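Local coordinates for protein 3-carboxy-cis,cis-muconate cycloisomerase (Acinetobacter calcoaceticus, PDB 1Q5N) that is a cycloisomerase of the fumarase/aspartase superfamily, a mainly helical enzyme that assembles from four copies of its chain, at residues Val44-Gln49 with Ala204-Gln209; Lys87-Ile92 with Arg102-Gly107; Ala174-Arg179 with Thr248-Lys253. All coordinates share one frame; numbering follows the deposited sequence.

Interaction 1 (Val44-Gln49 with Ala204-Gln209); sequences VGVIPQ and ASLQDQ
Val46 meets Leu206 and Gln209 where two loops of the lyase fold come together at one end of the elongated subunit. The loop 44-49 joins helix 23-43 to helix 49-59. Its partner makes a short 3-10 turn at 204-206 and then a type II' beta turn from Leu206 to Gln209, just before helix 210-221. Gln209 N bonds to Leu206 O at 3.0 Å and closes that turn. Leu206 and Gln209 are the first and last residues of this turn, and Val46 faces both.

The side chain of Val46 leaves the backbone toward the second loop and forks at CB. CG1 lies anti to the backbone N (chi1 -180°) and reaches CD2 of Leu206 at 3.9 Å. The two side chains meet there at about a right angle. CG2 takes the other end of the turn. It sits 3.9 Å from CB of Gln209 and 4.1 Å from CG of Gln209, and the two side chains run past each other in opposite directions. Trp106 also packs on Val46 and Leu206, and Val213 of helix 210-221 touches Val46.

Gln209 meets Val46 mainly with its aliphatic CB and CG. Its chain bends at chi2 (-64°). NE2 turns to its own loop, where it makes a weak hydrogen bond of 3.3 Å to OD1 of Asp208.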
ATOM      1  N   VAL A  44     -20.831  35.365 -22.430  1.00 58.63           N
ATOM      2  CA  VAL A  44     -22.097  35.526 -21.707  1.00 57.48           C
ATOM      3  C   VAL A  44     -22.214  36.909 -21.056  1.00 57.05           C
ATOM      4  O   VAL A  44     -23.107  37.152 -20.240  1.00 55.40           O
ATOM      5  CB  VAL A  44     -22.284  34.467 -20.589  1.00 57.82           C
ATOM      6  CG1 VAL A  44     -22.353  33.088 -21.188  1.00 58.42           C
ATOM      7  CG2 VAL A  44     -21.156  34.571 -19.565  1.00 58.02           C
ATOM      8  N   GLY A  45     -21.291  37.803 -21.389  1.00 56.62           N
ATOM      9  CA  GLY A  45     -21.359  39.129 -20.824  1.00 57.41           C
ATOM     10  C   GLY A  45     -20.548  39.433 -19.578  1.00 58.38           C
ATOM     11  O   GLY A  45     -20.305  40.602 -19.291  1.00 59.72           O
ATOM     12  N   VAL A  46     -20.101  38.434 -18.830  1.00 57.97           N
ATOM     13  CA  VAL A  46     -19.338  38.735 -17.618  1.00 56.67           C
ATOM     14  C   VAL A  46     -18.074  39.592 -17.817  1.00 57.41           C
ATOM     15  O   VAL A  46     -17.676  40.306 -16.909  1.00 57.62           O
ATOM     16  CB  VAL A  46     -19.004  37.444 -16.860  1.00 56.50           C
ATOM     17  CG1 VAL A  46     -18.206  37.755 -15.586  1.00 54.52           C
ATOM     18  CG2 VAL A  46     -20.310  36.718 -16.539  1.00 54.36           C
ATOM     19  N   ILE A  47     -17.397  39.506 -18.956  1.00 57.65           N
ATOM     20  CA  ILE A  47     -16.259  40.404 -19.153  1.00 58.23           C
ATOM     21  C   ILE A  47     -16.343  40.852 -20.601  1.00 59.26           C
ATOM     22  O   ILE A  47     -16.955  40.174 -21.438  1.00 59.24           O
ATOM     23  CB  ILE A  47     -14.856  39.771 -18.897  1.00 57.25           C
ATOM     24  CG1 ILE A  47     -14.542  38.742 -19.981  1.00 56.29           C
ATOM     25  CG2 ILE A  47     -14.777  39.231 -17.469  1.00 56.81           C
ATOM     26  CD1 ILE A  47     -13.132  38.258 -19.963  1.00 55.60           C
ATOM     27  N   PRO A  48     -15.742  42.010 -20.916  1.00 59.61           N
ATOM     28  CA  PRO A  48     -15.782  42.520 -22.293  1.00 59.54           C
ATOM     29  C   PRO A  48     -15.077  41.651 -23.306  1.00 59.84           C
ATOM     30  O   PRO A  48     -13.955  41.186 -23.074  1.00 59.75           O
ATOM     31  CB  PRO A  48     -15.149  43.897 -22.175  1.00 59.47           C
ATOM     32  CG  PRO A  48     -14.208  43.748 -20.993  1.00 59.96           C
ATOM     33  CD  PRO A  48     -14.987  42.907 -20.022  1.00 59.04           C
ATOM     34  N   GLN A  49     -15.753  41.439 -24.426  1.00 60.16           N
ATOM     35  CA  GLN A  49     -15.224  40.643 -25.509  1.00 61.40           C
ATOM     36  C   GLN A  49     -13.862  41.150 -25.896  1.00 61.26           C
ATOM     37  O   GLN A  49     -13.020  40.397 -26.396  1.00 61.48           O
ATOM     38  CB  GLN A  49     -16.121  40.721 -26.733  1.00 63.56           C
ATOM     39  CG  GLN A  49     -15.528  39.975 -27.920  1.00 66.74           C
ATOM     40  CD  GLN A  49     -15.343  38.475 -27.641  1.00 69.39           C
ATOM     41  OE1 GLN A  49     -16.304  37.785 -27.237  1.00 69.53           O
ATOM     42  NE2 GLN A  49     -14.113  37.958 -27.862  1.00 69.18           N
ATOM     43  N   ALA A 204     -19.149  32.517  -5.752  1.00 36.45           N
ATOM     44  CA  ALA A 204     -19.684  33.744  -5.187  1.00 37.64           C
ATOM     45  C   ALA A 204     -19.286  35.044  -5.959  1.00 38.66           C
ATOM     46  O   ALA A 204     -20.131  35.901  -6.187  1.00 36.91           O
ATOM     47  CB  ALA A 204     -19.309  33.846  -3.722  1.00 36.18           C
ATOM     48  N   SER A 205     -18.036  35.199  -6.382  1.00 38.67           N
ATOM     49  CA  SER A 205     -17.686  36.429  -7.089  1.00 41.55           C
ATOM     50  C   SER A 205     -18.351  36.622  -8.484  1.00 42.70           C
ATOM     51  O   SER A 205     -18.259  37.715  -9.078  1.00 42.90           O
ATOM     52  CB  SER A 205     -16.160  36.570  -7.218  1.00 41.29           C
ATOM     53  OG  SER A 205     -15.646  35.542  -8.027  1.00 40.68           O
ATOM     54  N   LEU A 206     -19.010  35.584  -9.002  1.00 42.82           N
ATOM     55  CA  LEU A 206     -19.711  35.694 -10.276  1.00 44.21           C
ATOM     56  C   LEU A 206     -21.204  35.953 -10.018  1.00 45.60           C
ATOM     57  O   LEU A 206     -22.002  36.010 -10.948  1.00 44.91           O
ATOM     58  CB  LEU A 206     -19.532  34.406 -11.098  1.00 44.31           C
ATOM     59  CG  LEU A 206     -18.115  34.182 -11.647  1.00 43.82           C
ATOM     60  CD1 LEU A 206     -18.071  32.910 -12.453  1.00 45.20           C
ATOM     61  CD2 LEU A 206     -17.699  35.359 -12.515  1.00 44.19           C
ATOM     62  N   GLN A 207     -21.570  36.048  -8.741  1.00 47.28           N
ATOM     63  CA  GLN A 207     -22.937  36.317  -8.304  1.00 50.77           C
ATOM     64  C   GLN A 207     -24.101  35.496  -8.830  1.00 50.75           C
ATOM     65  O   GLN A 207     -24.383  34.439  -8.294  1.00 50.75           O
ATOM     66  CB  GLN A 207     -23.181  37.819  -8.465  1.00 54.59           C
ATOM     67  CG  GLN A 207     -22.242  38.522  -7.459  1.00 60.74           C
ATOM     68  CD  GLN A 207     -22.086  40.011  -7.617  1.00 64.64           C
ATOM     69  OE1 GLN A 207     -21.636  40.506  -8.669  1.00 66.15           O
ATOM     70  NE2 GLN A 207     -22.425  40.747  -6.550  1.00 65.41           N
ATOM     71  N   ASP A 208     -24.827  35.963  -9.830  1.00 51.55           N
ATOM     72  CA  ASP A 208     -25.914  35.117 -10.319  1.00 53.07           C
ATOM     73  C   ASP A 208     -25.671  34.598 -11.735  1.00 51.63           C
ATOM     74  O   ASP A 208     -26.544  34.018 -12.360  1.00 52.62           O
ATOM     75  CB  ASP A 208     -27.271  35.834 -10.198  1.00 56.75           C
ATOM     76  CG  ASP A 208     -27.331  37.154 -10.966  1.00 61.16           C
ATOM     77  OD1 ASP A 208     -26.273  37.688 -11.393  1.00 62.58           O
ATOM     78  OD2 ASP A 208     -28.463  37.668 -11.129  1.00 63.75           O
ATOM     79  N   GLN A 209     -24.447  34.771 -12.200  1.00 50.77           N
ATOM     80  CA  GLN A 209     -24.003  34.341 -13.522  1.00 51.17           C
ATOM     81  C   GLN A 209     -23.225  33.025 -13.440  1.00 49.84           C
ATOM     82  O   GLN A 209     -22.724  32.529 -14.453  1.00 49.54           O
ATOM     83  CB  GLN A 209     -23.039  35.383 -14.091  1.00 55.40           C
ATOM     84  CG  GLN A 209     -23.619  36.773 -14.148  1.00 60.70           C
ATOM     85  CD  GLN A 209     -24.795  36.814 -15.089  1.00 63.66           C
ATOM     86  OE1 GLN A 209     -24.628  36.993 -16.305  1.00 66.34           O
ATOM     87  NE2 GLN A 209     -25.997  36.610 -14.544  1.00 64.73           N
TER

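Interaction 2 (Lys87-Ile92 with Arg102-Gly107); sequences KQLTAI and RYVHWG
Thr90 and Val104 bring the two backbones closest, with their CA atoms 6.1 Å apart, where helix 82-94 passes the loop that leads into helix 110-146. The motif on the loop side is a type II beta turn from Tyr103 to Trp106. Val104 and His105 are its two central residues, and His105 has the positive phi (67°) that this turn needs at its third position. The bond that closes it, Trp106 N to Tyr103 O, is weak at 3.4 Å. The contact thus joins a helix to a turn that follows soon after it in the chain.

Val104 carries the loop's side of the contact. Its CB points toward the helix, and CG1 stands anti to the backbone N (chi1 176°), which carries this methyl forward between two neighbouring helix residues. On one of them, CG1 touches CD2 of Leu89 at 3.8 Å. The two side chains meet at a slant, methyl against methyl. On the other, Thr90 presents its hydroxyl oxygen rather than its methyl. Here the two side chains lie alongside each other and point opposite ways.

Around this pair, Ile55 of helix 49-59 and Val93 of helix 82-94 also pack on Val104, while Ala62 touches Leu89. The second subunit reaches the neighbouring part of the loop, where its Arg385 hydrogen-bonds to Arg102 O.

The polar partner of the Thr90 hydroxyl lies in its own helix. It bonds to the carbonyl oxygen of Val86, one turn back, and this holds OG1 in place, 3.6 Å from CG1 and 3.7 Å from CB of Val104.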
ATOM      1  N   LYS A  87       0.131  35.237 -11.432  1.00 44.99           N
ATOM      2  CA  LYS A  87       0.870  36.507 -11.412  1.00 46.55           C
ATOM      3  C   LYS A  87       1.567  36.700 -12.749  1.00 46.62           C
ATOM      4  O   LYS A  87       1.393  37.717 -13.416  1.00 47.10           O
ATOM      5  CB  LYS A  87       1.963  36.538 -10.338  1.00 47.98           C
ATOM      6  CG  LYS A  87       1.494  36.232  -8.965  1.00 53.06           C
ATOM      7  CD  LYS A  87       0.604  37.318  -8.406  1.00 59.08           C
ATOM      8  CE  LYS A  87       1.365  38.148  -7.360  1.00 63.90           C
ATOM      9  NZ  LYS A  87       1.831  37.291  -6.192  1.00 66.25           N
ATOM     10  N   GLN A  88       2.370  35.714 -13.131  1.00 45.11           N
ATOM     11  CA  GLN A  88       3.101  35.803 -14.365  1.00 45.46           C
ATOM     12  C   GLN A  88       2.254  35.990 -15.614  1.00 45.38           C
ATOM     13  O   GLN A  88       2.609  36.776 -16.481  1.00 44.67           O
ATOM     14  CB  GLN A  88       4.005  34.580 -14.555  1.00 44.61           C
ATOM     15  CG  GLN A  88       5.235  34.657 -13.681  1.00 46.09           C
ATOM     16  CD  GLN A  88       6.347  33.754 -14.178  1.00 47.15           C
ATOM     17  OE1 GLN A  88       6.641  33.716 -15.386  1.00 48.25           O
ATOM     18  NE2 GLN A  88       6.980  33.029 -13.256  1.00 44.00           N
ATOM     19  N   LEU A  89       1.153  35.261 -15.719  1.00 44.78           N
ATOM     20  CA  LEU A  89       0.331  35.378 -16.901  1.00 44.08           C
ATOM     21  C   LEU A  89      -0.296  36.747 -16.944  1.00 44.89           C
ATOM     22  O   LEU A  89      -0.506  37.299 -18.028  1.00 44.00           O
ATOM     23  CB  LEU A  89      -0.781  34.346 -16.912  1.00 42.12           C
ATOM     24  CG  LEU A  89      -1.648  34.411 -18.171  1.00 42.61           C
ATOM     25  CD1 LEU A  89      -0.824  33.951 -19.345  1.00 40.38           C
ATOM     26  CD2 LEU A  89      -2.898  33.539 -18.025  1.00 43.12           C
ATOM     27  N   THR A  90      -0.624  37.278 -15.771  1.00 45.45           N
ATOM     28  CA  THR A  90      -1.250  38.594 -15.715  1.00 47.73           C
ATOM     29  C   THR A  90      -0.209  39.621 -16.196  1.00 48.34           C
ATOM     30  O   THR A  90      -0.478  40.414 -17.084  1.00 47.87           O
ATOM     31  CB  THR A  90      -1.780  38.928 -14.273  1.00 46.87           C
ATOM     32  OG1 THR A  90      -2.814  37.996 -13.925  1.00 48.23           O
ATOM     33  CG2 THR A  90      -2.416  40.334 -14.226  1.00 47.24           C
ATOM     34  N   ALA A  91       0.992  39.564 -15.639  1.00 48.84           N
ATOM     35  CA  ALA A  91       2.012  40.492 -16.050  1.00 50.66           C
ATOM     36  C   ALA A  91       2.201  40.357 -17.571  1.00 52.64           C
ATOM     37  O   ALA A  91       2.375  41.350 -18.266  1.00 55.03           O
ATOM     38  CB  ALA A  91       3.305  40.206 -15.306  1.00 48.24           C
ATOM     39  N   ILE A  92       2.144  39.146 -18.109  1.00 53.34           N
ATOM     40  CA  ILE A  92       2.326  38.980 -19.549  1.00 53.72           C
ATOM     41  C   ILE A  92       1.216  39.663 -20.374  1.00 54.99           C
ATOM     42  O   ILE A  92       1.487  40.262 -21.405  1.00 54.92           O
ATOM     43  CB  ILE A  92       2.422  37.475 -19.929  1.00 51.60           C
ATOM     44  CG1 ILE A  92       3.768  36.920 -19.481  1.00 50.79           C
ATOM     45  CG2 ILE A  92       2.244  37.284 -21.432  1.00 49.21           C
ATOM     46  CD1 ILE A  92       3.890  35.415 -19.693  1.00 52.14           C
ATOM     47  N   ARG A 102      -6.929  42.925 -16.143  1.00 63.96           N
ATOM     48  CA  ARG A 102      -7.800  42.866 -14.976  1.00 64.24           C
ATOM     49  C   ARG A 102      -8.739  41.690 -14.993  1.00 61.72           C
ATOM     50  O   ARG A 102      -9.234  41.270 -13.954  1.00 60.96           O
ATOM     51  CB  ARG A 102      -8.616  44.152 -14.878  1.00 68.13           C
ATOM     52  CG  ARG A 102      -7.725  45.276 -14.491  1.00 73.33           C
ATOM     53  CD  ARG A 102      -8.279  46.624 -14.809  1.00 78.08           C
ATOM     54  NE  ARG A 102      -7.165  47.562 -14.658  1.00 83.08           N
ATOM     55  CZ  ARG A 102      -7.276  48.889 -14.672  1.00 84.95           C
ATOM     56  NH1 ARG A 102      -8.477  49.451 -14.830  1.00 86.32           N
ATOM     57  NH2 ARG A 102      -6.184  49.649 -14.523  1.00 84.23           N
ATOM     58  N   TYR A 103      -8.984  41.168 -16.180  1.00 58.24           N
ATOM     59  CA  TYR A 103      -9.892  40.065 -16.332  1.00 57.02           C
ATOM     60  C   TYR A 103      -9.227  38.683 -16.374  1.00 54.79           C
ATOM     61  O   TYR A 103      -9.914  37.679 -16.575  1.00 53.27           O
ATOM     62  CB  TYR A 103     -10.740  40.309 -17.576  1.00 58.43           C
ATOM     63  CG  TYR A 103     -11.494  41.606 -17.461  1.00 62.46           C
ATOM     64  CD1 TYR A 103     -12.632  41.701 -16.651  1.00 63.18           C
ATOM     65  CD2 TYR A 103     -11.048  42.756 -18.122  1.00 62.96           C
ATOM     66  CE1 TYR A 103     -13.298  42.891 -16.502  1.00 63.90           C
ATOM     67  CE2 TYR A 103     -11.707  43.955 -17.979  1.00 64.26           C
ATOM     68  CZ  TYR A 103     -12.832  44.020 -17.169  1.00 65.55           C
ATOM     69  OH  TYR A 103     -13.490  45.220 -17.018  1.00 66.55           O
ATOM     70  N   VAL A 104      -7.907  38.627 -16.195  1.00 52.02           N
ATOM     71  CA  VAL A 104      -7.221  37.332 -16.189  1.00 50.17           C
ATOM     72  C   VAL A 104      -7.579  36.592 -14.891  1.00 49.07           C
ATOM     73  O   VAL A 104      -7.466  37.169 -13.798  1.00 48.25           O
ATOM     74  CB  VAL A 104      -5.686  37.492 -16.226  1.00 50.07           C
ATOM     75  CG1 VAL A 104      -4.992  36.126 -16.110  1.00 48.23           C
ATOM     76  CG2 VAL A 104      -5.281  38.174 -17.508  1.00 49.39           C
ATOM     77  N   HIS A 105      -8.052  35.348 -15.025  1.00 46.88           N
ATOM     78  CA  HIS A 105      -8.360  34.512 -13.871  1.00 46.66           C
ATOM     79  C   HIS A 105      -9.533  35.077 -13.088  1.00 47.00           C
ATOM     80  O   HIS A 105      -9.606  34.914 -11.870  1.00 44.84           O
ATOM     81  CB  HIS A 105      -7.117  34.436 -12.961  1.00 45.08           C
ATOM     82  CG  HIS A 105      -7.189  33.375 -11.906  1.00 44.84           C
ATOM     83  ND1 HIS A 105      -7.097  32.027 -12.195  1.00 43.10           N
ATOM     84  CD2 HIS A 105      -7.279  33.464 -10.555  1.00 44.75           C
ATOM     85  CE1 HIS A 105      -7.122  31.334 -11.071  1.00 43.67           C
ATOM     86  NE2 HIS A 105      -7.233  32.178 -10.059  1.00 45.60           N
ATOM     87  N   TRP A 106     -10.440  35.742 -13.804  1.00 48.12           N
ATOM     88  CA  TRP A 106     -11.606  36.379 -13.195  1.00 48.99           C
ATOM     89  C   TRP A 106     -12.561  35.389 -12.559  1.00 46.08           C
ATOM     90  O   TRP A 106     -13.143  34.577 -13.258  1.00 45.63           O
ATOM     91  CB  TRP A 106     -12.387  37.199 -14.249  1.00 54.88           C
ATOM     92  CG  TRP A 106     -13.587  37.855 -13.655  1.00 61.72           C
ATOM     93  CD1 TRP A 106     -14.899  37.668 -14.010  1.00 63.63           C
ATOM     94  CD2 TRP A 106     -13.602  38.691 -12.494  1.00 66.17           C
ATOM     95  NE1 TRP A 106     -15.729  38.331 -13.132  1.00 66.14           N
ATOM     96  CE2 TRP A 106     -14.960  38.968 -12.190  1.00 68.14           C
ATOM     97  CE3 TRP A 106     -12.593  39.230 -11.670  1.00 70.13           C
ATOM     98  CZ2 TRP A 106     -15.347  39.759 -11.085  1.00 71.70           C
ATOM     99  CZ3 TRP A 106     -12.965  40.023 -10.560  1.00 73.01           C
ATOM    100  CH2 TRP A 106     -14.339  40.280 -10.281  1.00 74.17           C
ATOM    101  N   GLY A 107     -12.737  35.465 -11.246  1.00 42.99           N
ATOM    102  CA  GLY A 107     -13.664  34.554 -10.576  1.00 42.37           C
ATOM    103  C   GLY A 107     -13.245  33.103 -10.252  1.00 41.89           C
ATOM    104  O   GLY A 107     -13.961  32.398  -9.559  1.00 42.63           O
TER

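Interaction 3 (Ala174-Arg179 with Thr248-Lys253); sequences ASAFKR and TGNVGK
Phe177 and Val251 meet at about a right angle between helix 166-191 and helix 235-261, in the buried helical bundle that forms the core of this fold. Val251 CG1 comes to the edge of the phenyl ring, near its plane. It lies 3.7 Å from both CE1 and CZ of Phe177, so the methyl abuts the rim and not a face. CG1 is anti to the carbonyl carbon (chi1 -60°), which aims it at the ring. Leu349 packs on Phe177, and Ala341 and Leu342 on Val251, all from helix 323-351.

Beside this apolar pair, Ala176 and Asn250 face each other. CB of Ala176 approaches the amide oxygen OD1 of Asn250 at 3.9 Å. The amide nitrogen is used differently. A water accepts from ND2 of Asn250 at 2.8 Å and donates to the carbonyl oxygen of Ala176 at 2.8 Å. ND2 also makes a weak hydrogen bond to Asp180.

Two kinds of contact thus run side by side. One is hydrocarbon packing. The other is a water that links the amide N-H of Asn250 to the carbonyl oxygen of Ala176, so the two buried polar groups are joined by a bridge and not by a direct bond.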
ATOM      1  N   ALA A 174      -6.403 -11.458 -24.761  1.00 32.25           N
ATOM      2  CA  ALA A 174      -7.163 -10.619 -25.667  1.00 31.02           C
ATOM      3  C   ALA A 174      -8.468 -10.216 -25.000  1.00 30.55           C
ATOM      4  O   ALA A 174      -8.822  -9.047 -24.943  1.00 30.70           O
ATOM      5  CB  ALA A 174      -7.447 -11.368 -26.995  1.00 31.47           C
ATOM      6  N   SER A 175      -9.193 -11.193 -24.499  1.00 29.72           N
ATOM      7  CA  SER A 175     -10.469 -10.902 -23.863  1.00 29.33           C
ATOM      8  C   SER A 175     -10.273  -9.937 -22.648  1.00 30.69           C
ATOM      9  O   SER A 175     -11.150  -9.116 -22.354  1.00 31.34           O
ATOM     10  CB  SER A 175     -11.114 -12.239 -23.446  1.00 28.97           C
ATOM     11  OG  SER A 175     -12.394 -12.069 -22.889  1.00 31.79           O
ATOM     12  N   ALA A 176      -9.131 -10.031 -21.956  1.00 29.09           N
ATOM     13  CA  ALA A 176      -8.890  -9.151 -20.820  1.00 29.22           C
ATOM     14  C   ALA A 176      -8.700  -7.718 -21.390  1.00 29.95           C
ATOM     15  O   ALA A 176      -9.200  -6.730 -20.831  1.00 28.99           O
ATOM     16  CB  ALA A 176      -7.648  -9.597 -20.045  1.00 26.84           C
ATOM     17  N   PHE A 177      -7.984  -7.599 -22.500  1.00 29.47           N
ATOM     18  CA  PHE A 177      -7.815  -6.279 -23.082  1.00 31.75           C
ATOM     19  C   PHE A 177      -9.182  -5.698 -23.542  1.00 34.04           C
ATOM     20  O   PHE A 177      -9.436  -4.490 -23.394  1.00 34.24           O
ATOM     21  CB  PHE A 177      -6.853  -6.319 -24.259  1.00 30.31           C
ATOM     22  CG  PHE A 177      -5.435  -6.436 -23.858  1.00 30.72           C
ATOM     23  CD1 PHE A 177      -4.888  -5.538 -22.919  1.00 30.89           C
ATOM     24  CD2 PHE A 177      -4.605  -7.360 -24.463  1.00 30.29           C
ATOM     25  CE1 PHE A 177      -3.507  -5.535 -22.600  1.00 29.35           C
ATOM     26  CE2 PHE A 177      -3.200  -7.377 -24.155  1.00 31.47           C
ATOM     27  CZ  PHE A 177      -2.659  -6.449 -23.218  1.00 28.77           C
ATOM     28  N   LYS A 178     -10.056  -6.555 -24.067  1.00 33.42           N
ATOM     29  CA  LYS A 178     -11.344  -6.071 -24.501  1.00 34.71           C
ATOM     30  C   LYS A 178     -12.130  -5.541 -23.301  1.00 32.45           C
ATOM     31  O   LYS A 178     -12.762  -4.506 -23.403  1.00 32.26           O
ATOM     32  CB  LYS A 178     -12.081  -7.179 -25.288  1.00 36.38           C
ATOM     33  CG  LYS A 178     -13.409  -7.589 -24.787  1.00 41.27           C
ATOM     34  CD  LYS A 178     -14.559  -6.778 -25.324  1.00 41.03           C
ATOM     35  CE  LYS A 178     -15.815  -7.278 -24.589  1.00 42.25           C
ATOM     36  NZ  LYS A 178     -17.036  -6.434 -24.867  1.00 42.78           N
ATOM     37  N   ARG A 179     -12.081  -6.213 -22.154  1.00 32.31           N
ATOM     38  CA  ARG A 179     -12.803  -5.681 -20.983  1.00 31.29           C
ATOM     39  C   ARG A 179     -12.190  -4.311 -20.537  1.00 31.26           C
ATOM     40  O   ARG A 179     -12.892  -3.441 -20.000  1.00 32.11           O
ATOM     41  CB  ARG A 179     -12.800  -6.700 -19.833  1.00 29.68           C
ATOM     42  CG  ARG A 179     -13.644  -7.897 -20.097  1.00 28.73           C
ATOM     43  CD  ARG A 179     -13.763  -8.756 -18.839  1.00 30.08           C
ATOM     44  NE  ARG A 179     -12.485  -9.373 -18.413  1.00 31.46           N
ATOM     45  CZ  ARG A 179     -11.905 -10.428 -19.001  1.00 31.39           C
ATOM     46  NH1 ARG A 179     -12.459 -11.006 -20.059  1.00 31.73           N
ATOM     47  NH2 ARG A 179     -10.794 -10.951 -18.508  1.00 31.40           N
ATOM     48  N   THR A 248      -2.514  -2.291 -15.845  1.00 25.74           N
ATOM     49  CA  THR A 248      -1.144  -2.650 -15.519  1.00 26.08           C
ATOM     50  C   THR A 248      -1.119  -4.052 -14.938  1.00 25.75           C
ATOM     51  O   THR A 248      -0.201  -4.815 -15.248  1.00 25.53           O
ATOM     52  CB  THR A 248      -0.521  -1.665 -14.536  1.00 26.49           C
ATOM     53  OG1 THR A 248      -0.361  -0.427 -15.214  1.00 28.78           O
ATOM     54  CG2 THR A 248       0.863  -2.154 -14.035  1.00 24.36           C
ATOM     55  N   GLY A 249      -2.121  -4.403 -14.122  1.00 24.10           N
ATOM     56  CA  GLY A 249      -2.157  -5.760 -13.593  1.00 23.52           C
ATOM     57  C   GLY A 249      -2.290  -6.807 -14.732  1.00 26.65           C
ATOM     58  O   GLY A 249      -1.677  -7.869 -14.650  1.00 25.46           O
ATOM     59  N   ASN A 250      -3.082  -6.528 -15.784  1.00 26.63           N
ATOM     60  CA  ASN A 250      -3.221  -7.495 -16.894  1.00 28.36           C
ATOM     61  C   ASN A 250      -1.880  -7.738 -17.609  1.00 28.55           C
ATOM     62  O   ASN A 250      -1.551  -8.888 -17.926  1.00 30.03           O
ATOM     63  CB  ASN A 250      -4.229  -7.028 -17.989  1.00 27.92           C
ATOM     64  CG  ASN A 250      -5.676  -7.032 -17.515  1.00 32.35           C
ATOM     65  OD1 ASN A 250      -6.137  -7.985 -16.863  1.00 35.09           O
ATOM     66  ND2 ASN A 250      -6.413  -5.984 -17.863  1.00 32.47           N
ATOM     67  N   VAL A 251      -1.100  -6.689 -17.882  1.00 27.14           N
ATOM     68  CA  VAL A 251       0.142  -6.950 -18.620  1.00 26.60           C
ATOM     69  C   VAL A 251       1.225  -7.489 -17.672  1.00 27.67           C
ATOM     70  O   VAL A 251       2.184  -8.158 -18.106  1.00 28.36           O
ATOM     71  CB  VAL A 251       0.625  -5.699 -19.451  1.00 25.47           C
ATOM     72  CG1 VAL A 251      -0.477  -5.324 -20.471  1.00 25.36           C
ATOM     73  CG2 VAL A 251       0.939  -4.503 -18.548  1.00 21.76           C
ATOM     74  N   GLY A 252       1.049  -7.201 -16.375  1.00 27.79           N
ATOM     75  CA  GLY A 252       1.960  -7.723 -15.355  1.00 25.84           C
ATOM     76  C   GLY A 252       1.803  -9.252 -15.398  1.00 26.19           C
ATOM     77  O   GLY A 252       2.778  -9.985 -15.397  1.00 24.69           O
ATOM     78  N   LYS A 253       0.560  -9.732 -15.453  1.00 26.28           N
ATOM     79  CA  LYS A 253       0.319 -11.172 -15.493  1.00 27.47           C
ATOM     80  C   LYS A 253       0.939 -11.800 -16.757  1.00 28.31           C
ATOM     81  O   LYS A 253       1.510 -12.899 -16.695  1.00 27.34           O
ATOM     82  CB  LYS A 253      -1.208 -11.455 -15.411  1.00 27.04           C
ATOM     83  CG  LYS A 253      -1.573 -12.959 -15.394  1.00 26.35           C
ATOM     84  CD  LYS A 253      -1.716 -13.570 -16.812  1.00 25.70           C
ATOM     85  CE  LYS A 253      -2.252 -15.007 -16.751  1.00 24.40           C
ATOM     86  NZ  LYS A 253      -1.364 -15.953 -15.989  1.00 22.44           N
TER
HETATM   87  O   HOH W   1      -9.123  -6.804 -18.040  1.00 36.97           O

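From the N terminus, the chain opens interaction 1 at the loop after helix 23-43. Interaction 2 opens and closes next, a short loop running from helix 82-94 to the turn before helix 110-146. It lies wholly within the long excursion that interaction 1 ends at 204-209. Interaction 3 opens on helix 166-191, before that closure, and closes on helix 235-261, after it. Interactions 1 and 3 therefore cross, while 2 and 3 follow in series. Interactions 1 and 2 touch, through Tyr103 and Trp106 among others, and knit one end of the subunit. Interaction 3 ties the central bundle, its centre about 47 Å from that of interaction 1.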